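Local coordinates for putative S-adenosylmethionine-dependent methyltransferase (Bacteroides thetaiotaomicron, PDB 1WYZ), which probably transfers methyl groups from S-adenosylmethionine, as a putative methyltransferase related to the RsmI family, at residues T60-N65 with S74-P79. Sequence-based numbering, arbitrary orientation.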
loop_
_atom_site.group_PDB
_atom_site.type_symbol
_atom_site.label_atom_id
_atom_site.label_comp_id
_atom_site.label_asym_id
_atom_site.label_seq_id
_atom_site.Cartn_x
_atom_site.Cartn_y
_atom_site.Cartn_z
ATOM N N THR A 60 21.864 17.820 8.559
ATOM C CA THR A 60 22.200 17.598 7.165
ATOM C C THR A 60 20.884 17.330 6.453
ATOM O O THR A 60 20.851 16.791 5.347
ATOM C CB THR A 60 23.137 16.387 6.998
ATOM O OG1 THR A 60 22.633 15.289 7.765
ATOM C CG2 THR A 60 24.542 16.730 7.466
ATOM N N PHE A 61 19.791 17.704 7.112
ATOM C CA PHE A 61 18.465 17.520 6.549
ATOM C C PHE A 61 18.347 18.379 5.293
ATOM O O PHE A 61 18.456 19.601 5.361
ATOM C CB PHE A 61 17.389 17.956 7.544
ATOM C CG PHE A 61 17.512 17.324 8.909
ATOM C CD1 PHE A 61 18.500 17.738 9.805
ATOM C CD2 PHE A 61 16.612 16.338 9.314
ATOM C CE1 PHE A 61 18.587 17.180 11.094
ATOM C CE2 PHE A 61 16.687 15.771 10.597
ATOM C CZ PHE A 61 17.677 16.197 11.486
ATOM N N TYR A 62 18.129 17.739 4.152
ATOM C CA TYR A 62 17.989 18.458 2.890
ATOM C C TYR A 62 16.506 18.637 2.562
ATOM O O TYR A 62 15.773 17.654 2.408
ATOM C CB TYR A 62 18.671 17.684 1.749
ATOM C CG TYR A 62 20.163 17.506 1.926
ATOM C CD1 TYR A 62 21.031 18.600 1.888
ATOM C CD2 TYR A 62 20.709 16.244 2.146
ATOM C CE1 TYR A 62 22.417 18.436 2.066
ATOM C CE2 TYR A 62 22.092 16.067 2.325
ATOM C CZ TYR A 62 22.937 17.165 2.288
ATOM O OH TYR A 62 24.286 16.979 2.491
ATOM N N PRO A 63 16.040 19.897 2.472
ATOM C CA PRO A 63 14.641 20.213 2.158
ATOM C C PRO A 63 14.297 19.818 0.725
ATOM O O PRO A 63 15.077 20.073 -0.198
ATOM C CB PRO A 63 14.573 21.722 2.376
ATOM C CG PRO A 63 15.584 21.952 3.444
ATOM C CD PRO A 63 16.738 21.098 2.958
ATOM N N LEU A 64 13.125 19.209 0.545
ATOM C CA LEU A 64 12.678 18.747 -0.769
ATOM C C LEU A 64 11.235 19.183 -1.066
ATOM O O LEU A 64 10.377 19.149 -0.182
ATOM C CB LEU A 64 12.781 17.218 -0.807
ATOM C CG LEU A 64 13.011 16.464 -2.117
ATOM C CD1 LEU A 64 11.807 16.577 -3.032
ATOM C CD2 LEU A 64 14.253 17.016 -2.776
ATOM N N ASN A 65 10.977 19.585 -2.311
ATOM C CA ASN A 65 9.644 20.027 -2.747
ATOM C C ASN A 65 9.176 19.297 -4.002
ATOM O O ASN A 65 9.882 18.442 -4.535
ATOM C CB ASN A 65 9.642 21.527 -3.052
ATOM C CG ASN A 65 9.096 22.352 -1.915
ATOM O OD1 ASN A 65 8.091 21.991 -1.299
ATOM N ND2 ASN A 65 9.741 23.478 -1.638
ATOM N N SER A 74 20.211 15.755 -7.004
ATOM C CA SER A 74 21.434 15.003 -7.259
ATOM C C SER A 74 22.489 15.359 -6.217
ATOM O O SER A 74 23.187 14.481 -5.697
ATOM C CB SER A 74 21.963 15.322 -8.656
ATOM O OG SER A 74 23.065 14.499 -8.974
ATOM N N GLY A 75 22.599 16.655 -5.924
ATOM C CA GLY A 75 23.556 17.127 -4.940
ATOM C C GLY A 75 23.211 16.556 -3.585
ATOM O O GLY A 75 24.087 16.205 -2.802
ATOM N N TYR A 76 21.920 16.456 -3.307
ATOM C CA TYR A 76 21.474 15.909 -2.035
ATOM C C TYR A 76 21.875 14.442 -1.881
ATOM O O TYR A 76 22.091 13.968 -0.765
ATOM C CB TYR A 76 19.957 16.007 -1.906
ATOM C CG TYR A 76 19.406 17.408 -1.872
ATOM C CD1 TYR A 76 20.156 18.469 -1.365
ATOM C CD2 TYR A 76 18.103 17.664 -2.289
ATOM C CE1 TYR A 76 19.614 19.751 -1.277
ATOM C CE2 TYR A 76 17.555 18.934 -2.203
ATOM C CZ TYR A 76 18.311 19.973 -1.698
ATOM O OH TYR A 76 17.759 21.231 -1.621
ATOM N N LEU A 77 21.959 13.730 -3.005
ATOM C CA LEU A 77 22.318 12.316 -3.022
ATOM C C LEU A 77 23.813 12.038 -2.885
ATOM O O LEU A 77 24.215 10.898 -2.650
ATOM C CB LEU A 77 21.805 11.665 -4.312
ATOM C CG LEU A 77 20.365 11.145 -4.373
ATOM C CD1 LEU A 77 19.406 12.170 -3.842
ATOM C CD2 LEU A 77 20.025 10.794 -5.812
ATOM N N LYS A 78 24.627 13.081 -3.025
ATOM C CA LYS A 78 26.080 12.950 -2.948
ATOM C C LYS A 78 26.582 12.091 -1.795
ATOM O O LYS A 78 27.509 11.298 -1.966
ATOM C CB LYS A 78 26.737 14.334 -2.892
ATOM C CG LYS A 78 26.568 15.128 -4.160
ATOM C CD LYS A 78 27.376 16.408 -4.148
ATOM C CE LYS A 78 27.205 17.142 -5.473
ATOM N NZ LYS A 78 28.006 18.387 -5.562
ATOM N N PRO A 79 26.001 12.252 -0.599
ATOM C CA PRO A 79 26.495 11.408 0.488
ATOM C C PRO A 79 26.270 9.932 0.146
ATOM O O PRO A 79 27.154 9.092 0.354
ATOM C CB PRO A 79 25.674 11.877 1.677
ATOM C CG PRO A 79 25.558 13.350 1.406
ATOM C CD PRO A 79 25.190 13.363 -0.070
#
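Tyr-62 and Tyr-76 lie against each other with their rings nearly parallel, the planes at 23°; the side chains pass in opposite senses, and the rings are offset so widely that little of one lies over the other. The centroids are 4.9 Å apart. CB of Tyr-62 sits over the Tyr-76 face, 3.7 Å from the centroid, as a CH-pi contact, and the two CD1 atoms of Tyr-62 and Tyr-76 meet at 3.4 Å. In return, CA of Tyr-76 lies over one face of the Tyr-62 ring, near its rim, while the carbonyl oxygen of Thr-60 approaches the opposite face. Both tyrosines hold CG anti to their own carbonyl carbon (chi1 -62° and -64°), which sends the Tyr-62 ring past the backbone of Tyr-76 and the Tyr-76 ring across CB of Tyr-62 towards the carbonyl of Pro-63. Tyrosine suits these partly exposed places, pairing a broad apolar face with a polar end. The pair joins edge strand 62-63 of a five-stranded parallel sheet to helix 70-81, the helical limb of a beta-alpha-beta crossover returning as strand 86-89; both side chains also touch Ile-36 of strand 34-37. Leu-64, apolar and buried against Val-104, brings CD2 to the Tyr-76 edge, 3.9 Å from CE2. With only an alanine at Tyr-76, these two aliphatic carbons would probably lose their aromatic partner, opening a strand-helix gap. Pro-79, lacking an N-H, suits the helix kink; its CG lies 4.0 Å from Tyr-62 OH.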